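PDB 4DLL: 2-hydroxy-3-oxopropionate reductase, which probably catalyses the reversible NAD(P)H-dependent reduction of 2-hydroxy-3-oxopropionate (tartronate semialdehyde) to D-glycerate. Local coordinates for residues Gly98-Phe106 / Glu130-Leu138; Val206-Leu217 / Ser241-Met251. All blocks are in the same frame, centred on the assembly; numbering follows the deposited sequence.

Contact 1: residues Gly98-Phe106 / Glu130-Leu138; sequences GAVVQDVLF and EARDHAARL
Phe106 and Arg137 form a cation-pi stack at one end of a side-by-side helix pair in the Rossmann-type NAD-binding domain. The helices belong to successive beta-alpha-beta crossovers. They run almost parallel, at 8°, with short axes 11.3 Å apart. Val101, Leu105 and Leu138 face strand 119-122 beneath them.

The guanidinium of Arg137 lies flat on Phe106, with its CZ 4.1 Å from the ring centroid and the two planes 14° apart. Bends at chi2 and chi3 fold the arginine chain back over the ring. Its CB also touches Phe106 CZ, at 3.5 Å. Leu105 CB covers the opposite face of the ring. At the edge of the guanidinium, in its plane, Gln102 NE2 stands 3.7 Å from Arg137 NH2.

On the side of the pair toward Phe120 of strand 119-122, Leu138 CD2 meets Leu105 CD2 at 3.8 Å and also reaches Phe106 CZ. Midway along the pair, with Val101 CG1 anti to the backbone N (chi1 167°), that methyl is turned to the imidazole of His134 and lies 3.6 Å from His134 CE1. Gly98 O lies at the edge of this ring, and Glu130 O sits over one face.

At the other end, Glu130 OE2 rests 3.0 Å from Gly98 CA, where a side chain would collide with it. Thr127 OG1 is hydrogen-bonded to the other carboxylate oxygen, Glu130 OE1.

The chemistry thus changes along the pair. The carboxylate of Glu130 is probably favoured by the N-terminal end of helix 98-107. The imidazole is held by packing, with ND1 buried and without a partner. Charge meets an aromatic face at the C-terminal end.

Contact 2: residues Val206-Leu217 / Ser241-Met251; sequences VGITIGAVAEAL and SRVLQLHGQRM
Val213, Val243 and Met251 interlock as knobs into holes between the long helix 194-222 and the short helices 242-245 and 247-252. The short axes of 206-217 and 247-251 cross at -37°.

Apolar packing carries the contact. Val243 drops among Val206, Thr209, Ile210 and Val213, with its CG1 3.6 Å from Thr209 CG2. Val213 answers from the long helix, set among Val243, Leu244, Gly248 and Met251. Its CG1 is anti to the backbone N (chi1 159°), which brings it 3.6 Å from the SE atom of Met251, a selenomethionine. The extended chain of Met251 carries CE on to Ile210, 3.5 Å from Ile210 O. Phe310 of helix 309-315 also packs against Met251.

One flat group takes part. Ile210 CD1 sits over the centre of the His247 ring, 4.2 Å above its plane, and Leu246 CD2 covers the opposite face.

The polar element is a helix cap. Ser241 OG accepts from Leu244 N at 2.8 Å, nearly straight at 169°. Without the hydroxyl, as with an alanine here, Leu244 N would probably lose its capping partner and the first turn carrying Val243 would be freer to fray. Ser241 also packs on Ser241 of the second subunit.

Shape rather than charge joins these segments. Ser241 fixes the start of its own helix, while His247 NE2 stays buried without a partner.

In the fold
The two contacts lie on opposite sides of the chain's centre, with centres about 34 Å apart, and share no helix. Contact 1 belongs to the N-terminal NAD-binding domain and rests on the strands of its sheet. It is only partly buried, and it pairs a guanidinium-aromatic stack and a carboxylate with apolar side chains turned to the sheet. Contact 2 belongs to the all-helical C-terminal part. All its touching residues are buried, and it is mostly aliphatic. The second subunit packs near contact 2, where Val243 meets Phe238 of that chain, whereas no other chain of the assembly touches the segments of contact 1. Near-parallel helices over a sheet thus contrast with helices crossing at an angle.

Contact 1: residues Gly98-Phe106 / Glu130-Leu138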
loop_
_atom_site.group_PDB
_atom_site.type_symbol
_atom_site.label_atom_id
_atom_site.label_comp_id
_atom_site.label_asym_id
_atom_site.label_seq_id
_atom_site.Cartn_x
_atom_site.Cartn_y
_atom_site.Cartn_z
ATOM N N GLY A 98 14.746 21.311 -9.649
ATOM C CA GLY A 98 16.059 21.355 -10.275
ATOM C C GLY A 98 16.573 22.688 -10.711
ATOM O O GLY A 98 17.744 22.959 -10.458
ATOM N N ALA A 99 15.712 23.502 -11.364
ATOM C CA ALA A 99 16.066 24.855 -11.878
ATOM C C ALA A 99 16.441 25.806 -10.756
ATOM O O ALA A 99 17.465 26.504 -10.808
ATOM C CB ALA A 99 14.896 25.465 -12.679
ATOM N N VAL A 100 15.559 25.853 -9.756
ATOM C CA VAL A 100 15.775 26.675 -8.558
ATOM C C VAL A 100 17.078 26.263 -7.887
ATOM O O VAL A 100 17.892 27.125 -7.534
ATOM C CB VAL A 100 14.558 26.592 -7.559
ATOM C CG1 VAL A 100 14.712 27.554 -6.371
ATOM C CG2 VAL A 100 13.246 26.892 -8.270
ATOM N N VAL A 101 17.293 24.948 -7.741
ATOM C CA VAL A 101 18.521 24.482 -7.094
ATOM C C VAL A 101 19.756 24.947 -7.874
ATOM O O VAL A 101 20.670 25.494 -7.276
ATOM C CB VAL A 101 18.541 22.969 -6.802
ATOM C CG1 VAL A 101 19.971 22.517 -6.441
ATOM C CG2 VAL A 101 17.653 22.666 -5.647
ATOM N N GLN A 102 19.745 24.782 -9.200
ATOM C CA GLN A 102 20.816 25.221 -10.086
ATOM C C GLN A 102 21.103 26.702 -9.891
ATOM O O GLN A 102 22.252 27.095 -9.721
ATOM C CB GLN A 102 20.415 24.930 -11.538
ATOM C CG GLN A 102 21.068 25.846 -12.645
ATOM C CD GLN A 102 22.136 25.143 -13.474
ATOM O OE1 GLN A 102 22.117 23.913 -13.643
ATOM N NE2 GLN A 102 23.068 25.932 -14.021
ATOM N N ASP A 103 20.038 27.508 -9.925
ATOM C CA ASP A 103 20.140 28.955 -9.835
ATOM C C ASP A 103 20.789 29.353 -8.514
ATOM O O ASP A 103 21.882 29.942 -8.490
ATOM C CB ASP A 103 18.761 29.600 -9.960
ATOM C CG ASP A 103 18.844 31.103 -10.145
ATOM O OD1 ASP A 103 18.879 31.551 -11.315
ATOM O OD2 ASP A 103 18.918 31.837 -9.129
ATOM N N VAL A 104 20.140 28.994 -7.413
ATOM C CA VAL A 104 20.740 29.192 -6.079
ATOM C C VAL A 104 22.231 28.768 -5.931
ATOM O O VAL A 104 23.063 29.541 -5.433
ATOM C CB VAL A 104 19.877 28.572 -4.964
ATOM C CG1 VAL A 104 20.503 28.844 -3.595
ATOM C CG2 VAL A 104 18.504 29.187 -5.013
ATOM N N LEU A 105 22.558 27.558 -6.384
ATOM C CA LEU A 105 23.910 27.052 -6.241
ATOM C C LEU A 105 24.885 27.853 -7.095
ATOM O O LEU A 105 25.969 28.218 -6.643
ATOM C CB LEU A 105 23.961 25.574 -6.655
ATOM C CG LEU A 105 23.842 24.467 -5.583
ATOM C CD1 LEU A 105 23.901 23.109 -6.274
ATOM C CD2 LEU A 105 24.964 24.593 -4.591
ATOM N N PHE A 106 24.502 28.139 -8.336
ATOM C CA PHE A 106 25.446 28.745 -9.271
ATOM C C PHE A 106 25.113 30.196 -9.634
ATOM O O PHE A 106 25.949 31.062 -9.440
ATOM C CB PHE A 106 25.679 27.820 -10.476
ATOM C CG PHE A 106 25.999 26.399 -10.066
ATOM C CD1 PHE A 106 27.244 26.074 -9.526
ATOM C CD2 PHE A 106 25.036 25.397 -10.170
ATOM C CE1 PHE A 106 27.530 24.763 -9.094
ATOM C CE2 PHE A 106 25.312 24.078 -9.742
ATOM C CZ PHE A 106 26.548 23.767 -9.192
ATOM N N GLU A 130 19.783 15.256 -12.696
ATOM C CA GLU A 130 20.144 16.507 -12.049
ATOM C C GLU A 130 21.011 16.337 -10.803
ATOM O O GLU A 130 21.969 17.101 -10.612
ATOM C CB GLU A 130 18.894 17.299 -11.698
ATOM C CG GLU A 130 18.359 18.146 -12.849
ATOM C CD GLU A 130 16.950 18.650 -12.587
ATOM O OE1 GLU A 130 16.087 17.866 -12.139
ATOM O OE2 GLU A 130 16.697 19.838 -12.840
ATOM N N ALA A 131 20.669 15.355 -9.956
ATOM C CA ALA A 131 21.511 15.063 -8.775
ATOM C C ALA A 131 22.933 14.716 -9.204
ATOM O O ALA A 131 23.869 15.220 -8.581
ATOM C CB ALA A 131 20.918 13.942 -7.887
ATOM N N ARG A 132 23.109 13.858 -10.215
ATOM C CA ARG A 132 24.484 13.480 -10.641
ATOM C C ARG A 132 25.296 14.680 -11.199
ATOM O O ARG A 132 26.483 14.827 -10.877
ATOM C CB ARG A 132 24.517 12.267 -11.625
ATOM C CG ARG A 132 24.000 10.912 -11.057
ATOM C CD ARG A 132 24.093 9.774 -12.079
ATOM N NE ARG A 132 23.431 10.114 -13.340
ATOM C CZ ARG A 132 22.163 9.817 -13.679
ATOM N NH1 ARG A 132 21.353 9.136 -12.859
ATOM N NH2 ARG A 132 21.704 10.200 -14.884
ATOM N N ASP A 133 24.634 15.501 -12.028
ATOM C CA ASP A 133 25.124 16.785 -12.549
ATOM C C ASP A 133 25.561 17.768 -11.440
ATOM O O ASP A 133 26.671 18.335 -11.475
ATOM C CB ASP A 133 24.038 17.360 -13.475
ATOM C CG ASP A 133 24.361 18.742 -14.061
ATOM O OD1 ASP A 133 25.518 18.994 -14.481
ATOM O OD2 ASP A 133 23.414 19.580 -14.174
ATOM N N HIS A 134 24.717 17.959 -10.426
ATOM C CA HIS A 134 25.073 18.819 -9.273
ATOM C C HIS A 134 26.196 18.227 -8.447
ATOM O O HIS A 134 27.089 18.933 -7.999
ATOM C CB HIS A 134 23.849 19.097 -8.380
ATOM C CG HIS A 134 22.774 19.829 -9.083
ATOM N ND1 HIS A 134 21.530 20.022 -8.536
ATOM C CD2 HIS A 134 22.730 20.372 -10.327
ATOM C CE1 HIS A 134 20.765 20.670 -9.397
ATOM N NE2 HIS A 134 21.464 20.900 -10.491
ATOM N N ALA A 135 26.176 16.923 -8.279
ATOM C CA ALA A 135 27.255 16.234 -7.586
ATOM C C ALA A 135 28.617 16.405 -8.333
ATOM O O ALA A 135 29.662 16.616 -7.689
ATOM C CB ALA A 135 26.885 14.784 -7.461
ATOM N N ALA A 136 28.593 16.372 -9.691
ATOM C CA ALA A 136 29.832 16.578 -10.488
ATOM C C ALA A 136 30.377 18.020 -10.322
ATOM O O ALA A 136 31.559 18.171 -9.985
ATOM C CB ALA A 136 29.624 16.202 -12.003
ATOM N N ARG A 137 29.519 19.050 -10.507
ATOM C CA ARG A 137 29.943 20.451 -10.364
ATOM C C ARG A 137 30.516 20.740 -8.983
ATOM O O ARG A 137 31.642 21.235 -8.866
ATOM C CB ARG A 137 28.828 21.460 -10.623
ATOM C CG ARG A 137 27.902 21.132 -11.737
ATOM C CD ARG A 137 28.250 21.713 -13.059
ATOM N NE ARG A 137 27.929 23.146 -13.129
ATOM C CZ ARG A 137 26.728 23.662 -13.421
ATOM N NH1 ARG A 137 25.671 22.878 -13.656
ATOM N NH2 ARG A 137 26.581 24.983 -13.467
ATOM N N LEU A 138 29.745 20.476 -7.931
ATOM C CA LEU A 138 30.273 20.687 -6.566
ATOM C C LEU A 138 31.582 19.940 -6.321
ATOM O O LEU A 138 32.500 20.475 -5.693
ATOM C CB LEU A 138 29.245 20.379 -5.455
ATOM C CG LEU A 138 27.870 21.017 -5.605
ATOM C CD1 LEU A 138 26.956 20.729 -4.437
ATOM C CD2 LEU A 138 27.939 22.510 -5.823
#

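Contact 2: residues Val206-Leu217 / Ser241-Met251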
loop_
_atom_site.group_PDB
_atom_site.type_symbol
_atom_site.label_atom_id
_atom_site.label_comp_id
_atom_site.label_asym_id
_atom_site.label_seq_id
_atom_site.Cartn_x
_atom_site.Cartn_y
_atom_site.Cartn_z
ATOM N N VAL A 206 3.311 5.554 -3.970
ATOM C CA VAL A 206 2.280 6.365 -3.327
ATOM C C VAL A 206 1.200 6.773 -4.376
ATOM O O VAL A 206 -0.002 6.670 -4.109
ATOM C CB VAL A 206 2.891 7.629 -2.525
ATOM C CG1 VAL A 206 1.802 8.652 -2.068
ATOM C CG2 VAL A 206 3.716 7.201 -1.361
ATOM N N GLY A 207 1.636 7.255 -5.530
ATOM C CA GLY A 207 0.736 7.719 -6.585
ATOM C C GLY A 207 -0.202 6.645 -7.094
ATOM O O GLY A 207 -1.370 6.904 -7.324
ATOM N N ILE A 208 0.280 5.427 -7.254
ATOM C CA ILE A 208 -0.604 4.333 -7.661
ATOM C C ILE A 208 -1.544 3.844 -6.520
ATOM O O ILE A 208 -2.717 3.559 -6.772
ATOM C CB ILE A 208 0.250 3.171 -8.235
ATOM C CG1 ILE A 208 1.053 3.625 -9.480
ATOM C CG2 ILE A 208 -0.587 2.031 -8.606
ATOM C CD1 ILE A 208 2.331 2.737 -9.755
ATOM N N THR A 209 -1.045 3.750 -5.275
ATOM C CA THR A 209 -1.809 3.227 -4.173
ATOM C C THR A 209 -2.979 4.140 -3.838
ATOM O O THR A 209 -4.077 3.693 -3.575
ATOM C CB THR A 209 -0.957 2.992 -2.942
ATOM O OG1 THR A 209 0.136 2.142 -3.304
ATOM C CG2 THR A 209 -1.818 2.287 -1.885
ATOM N N ILE A 210 -2.740 5.427 -3.944
ATOM C CA ILE A 210 -3.798 6.401 -3.889
ATOM C C ILE A 210 -4.966 6.051 -4.818
ATOM O O ILE A 210 -6.114 6.006 -4.368
ATOM C CB ILE A 210 -3.212 7.803 -4.179
ATOM C CG1 ILE A 210 -2.567 8.340 -2.920
ATOM C CG2 ILE A 210 -4.278 8.816 -4.521
ATOM C CD1 ILE A 210 -1.686 9.653 -3.215
ATOM N N GLY A 211 -4.681 5.805 -6.085
ATOM C CA GLY A 211 -5.709 5.439 -7.059
ATOM C C GLY A 211 -6.327 4.067 -6.802
ATOM O O GLY A 211 -7.540 3.891 -6.913
ATOM N N ALA A 212 -5.512 3.092 -6.428
ATOM C CA ALA A 212 -6.059 1.808 -6.029
ATOM C C ALA A 212 -7.076 1.958 -4.847
ATOM O O ALA A 212 -8.076 1.252 -4.753
ATOM C CB ALA A 212 -4.916 0.902 -5.614
ATOM N N VAL A 213 -6.771 2.824 -3.915
ATOM C CA VAL A 213 -7.608 2.957 -2.766
ATOM C C VAL A 213 -8.871 3.782 -3.166
ATOM O O VAL A 213 -9.924 3.541 -2.648
ATOM C CB VAL A 213 -6.835 3.541 -1.583
ATOM C CG1 VAL A 213 -7.796 4.165 -0.533
ATOM C CG2 VAL A 213 -5.873 2.474 -0.968
ATOM N N ALA A 214 -8.761 4.719 -4.100
ATOM C CA ALA A 214 -9.913 5.539 -4.415
ATOM C C ALA A 214 -10.843 4.625 -5.196
ATOM O O ALA A 214 -12.047 4.576 -4.930
ATOM C CB ALA A 214 -9.520 6.762 -5.237
ATOM N N GLU A 215 -10.268 3.872 -6.128
ATOM C CA GLU A 215 -11.066 3.019 -6.966
ATOM C C GLU A 215 -11.789 1.874 -6.257
ATOM O O GLU A 215 -12.928 1.558 -6.596
ATOM C CB GLU A 215 -10.244 2.469 -8.083
ATOM C CG GLU A 215 -11.086 1.624 -8.980
ATOM C CD GLU A 215 -10.531 1.595 -10.342
ATOM O OE1 GLU A 215 -10.517 2.680 -10.931
ATOM O OE2 GLU A 215 -10.089 0.513 -10.783
ATOM N N ALA A 216 -11.144 1.261 -5.268
ATOM C CA ALA A 216 -11.804 0.234 -4.528
ATOM C C ALA A 216 -12.861 0.775 -3.555
ATOM O O ALA A 216 -13.893 0.148 -3.357
ATOM C CB ALA A 216 -10.795 -0.728 -3.872
ATOM N N LEU A 217 -12.626 1.947 -2.994
ATOM C CA LEU A 217 -13.581 2.526 -2.077
ATOM C C LEU A 217 -14.800 3.049 -2.808
ATOM O O LEU A 217 -15.910 3.044 -2.252
ATOM C CB LEU A 217 -12.979 3.656 -1.264
ATOM C CG LEU A 217 -11.893 3.285 -0.249
ATOM C CD1 LEU A 217 -11.493 4.547 0.543
ATOM C CD2 LEU A 217 -12.324 2.142 0.651
ATOM N N SER A 241 -2.312 -0.334 4.298
ATOM C CA SER A 241 -1.151 0.455 3.889
ATOM C C SER A 241 -1.105 1.822 4.596
ATOM O O SER A 241 -2.100 2.244 5.192
ATOM C CB SER A 241 -1.183 0.665 2.399
ATOM O OG SER A 241 -2.103 1.688 2.053
ATOM N N ARG A 242 0.034 2.523 4.547
ATOM C CA ARG A 242 0.094 3.890 5.070
ATOM C C ARG A 242 -0.808 4.817 4.208
ATOM O O ARG A 242 -1.458 5.701 4.749
ATOM C CB ARG A 242 1.556 4.428 5.110
ATOM C CG ARG A 242 1.729 5.787 5.895
ATOM C CD ARG A 242 1.687 5.490 7.435
ATOM N NE ARG A 242 2.566 4.336 7.690
ATOM C CZ ARG A 242 3.895 4.445 7.867
ATOM N NH1 ARG A 242 4.465 5.671 7.870
ATOM N NH2 ARG A 242 4.656 3.343 8.051
ATOM N N VAL A 243 -0.922 4.528 2.905
ATOM C CA VAL A 243 -1.823 5.305 2.030
ATOM C C VAL A 243 -3.312 5.118 2.384
ATOM O O VAL A 243 -4.064 6.139 2.447
ATOM C CB VAL A 243 -1.549 5.050 0.556
ATOM C CG1 VAL A 243 -2.770 5.450 -0.363
ATOM C CG2 VAL A 243 -0.269 5.783 0.156
ATOM N N LEU A 244 -3.738 3.865 2.651
ATOM C CA LEU A 244 -5.124 3.648 3.088
ATOM C C LEU A 244 -5.433 4.429 4.368
ATOM O O LEU A 244 -6.425 5.142 4.420
ATOM C CB LEU A 244 -5.446 2.158 3.300
ATOM C CG LEU A 244 -6.791 1.746 3.925
ATOM C CD1 LEU A 244 -7.973 2.252 3.068
ATOM C CD2 LEU A 244 -6.905 0.192 4.106
ATOM N N GLN A 245 -4.596 4.288 5.395
ATOM C CA GLN A 245 -4.837 4.971 6.669
ATOM C C GLN A 245 -4.729 6.505 6.574
ATOM O O GLN A 245 -5.457 7.208 7.279
ATOM C CB GLN A 245 -3.882 4.479 7.765
ATOM C CG GLN A 245 -3.922 2.921 7.980
ATOM C CD GLN A 245 -5.373 2.383 8.306
ATOM O OE1 GLN A 245 -5.883 1.445 7.650
ATOM N NE2 GLN A 245 -6.024 3.001 9.295
ATOM N N LEU A 246 -3.806 7.041 5.760
ATOM C CA LEU A 246 -3.693 8.497 5.758
ATOM C C LEU A 246 -4.646 9.075 4.735
ATOM O O LEU A 246 -5.672 9.592 5.108
ATOM C CB LEU A 246 -2.260 8.991 5.552
ATOM C CG LEU A 246 -2.019 10.520 5.598
ATOM C CD1 LEU A 246 -1.817 11.031 7.093
ATOM C CD2 LEU A 246 -0.817 10.908 4.700
ATOM N N HIS A 247 -4.325 8.951 3.448
ATOM C CA HIS A 247 -5.185 9.438 2.359
ATOM C C HIS A 247 -6.576 8.846 2.255
ATOM O O HIS A 247 -7.481 9.496 1.709
ATOM C CB HIS A 247 -4.492 9.191 1.049
ATOM C CG HIS A 247 -3.063 9.634 1.051
ATOM N ND1 HIS A 247 -2.688 10.927 0.760
ATOM C CD2 HIS A 247 -1.925 8.968 1.352
ATOM C CE1 HIS A 247 -1.378 11.033 0.868
ATOM N NE2 HIS A 247 -0.894 9.863 1.242
ATOM N N GLY A 248 -6.745 7.602 2.687
ATOM C CA GLY A 248 -8.037 6.984 2.626
ATOM C C GLY A 248 -9.044 7.617 3.596
ATOM O O GLY A 248 -10.243 7.757 3.260
ATOM N N GLN A 249 -8.572 7.965 4.801
ATOM C CA GLN A 249 -9.395 8.655 5.781
ATOM C C GLN A 249 -9.831 10.005 5.228
ATOM O O GLN A 249 -11.005 10.368 5.415
ATOM C CB GLN A 249 -8.713 8.784 7.140
ATOM C CG GLN A 249 -9.642 9.254 8.299
ATOM C CD GLN A 249 -11.067 8.549 8.402
ATOM O OE1 GLN A 249 -12.005 9.124 8.979
ATOM N NE2 GLN A 249 -11.217 7.349 7.852
ATOM N N ARG A 250 -8.936 10.684 4.490
ATOM C CA ARG A 250 -9.266 11.941 3.794
ATOM C C ARG A 250 -10.251 11.691 2.665
ATOM O O ARG A 250 -10.943 12.623 2.181
ATOM C CB ARG A 250 -8.026 12.628 3.196
ATOM C CG ARG A 250 -6.975 13.183 4.191
ATOM C CD ARG A 250 -5.646 13.489 3.479
ATOM N NE ARG A 250 -4.606 13.867 4.415
ATOM C CZ ARG A 250 -3.314 14.028 4.131
ATOM N NH1 ARG A 250 -2.850 13.866 2.896
ATOM N NH2 ARG A 250 -2.464 14.354 5.111
HETATM N N MSE A 251 -10.277 10.469 2.165
HETATM C CA MSE A 251 -11.193 10.193 1.073
HETATM C C MSE A 251 -12.589 10.019 1.655
HETATM O O MSE A 251 -13.589 10.550 1.114
HETATM C CB MSE A 251 -10.778 8.955 0.297
HETATM C CG MSE A 251 -9.553 9.200 -0.586
HETATM SE SE MSE A 251 -8.981 7.508 -1.372
HETATM C CE MSE A 251 -7.152 8.201 -1.858
#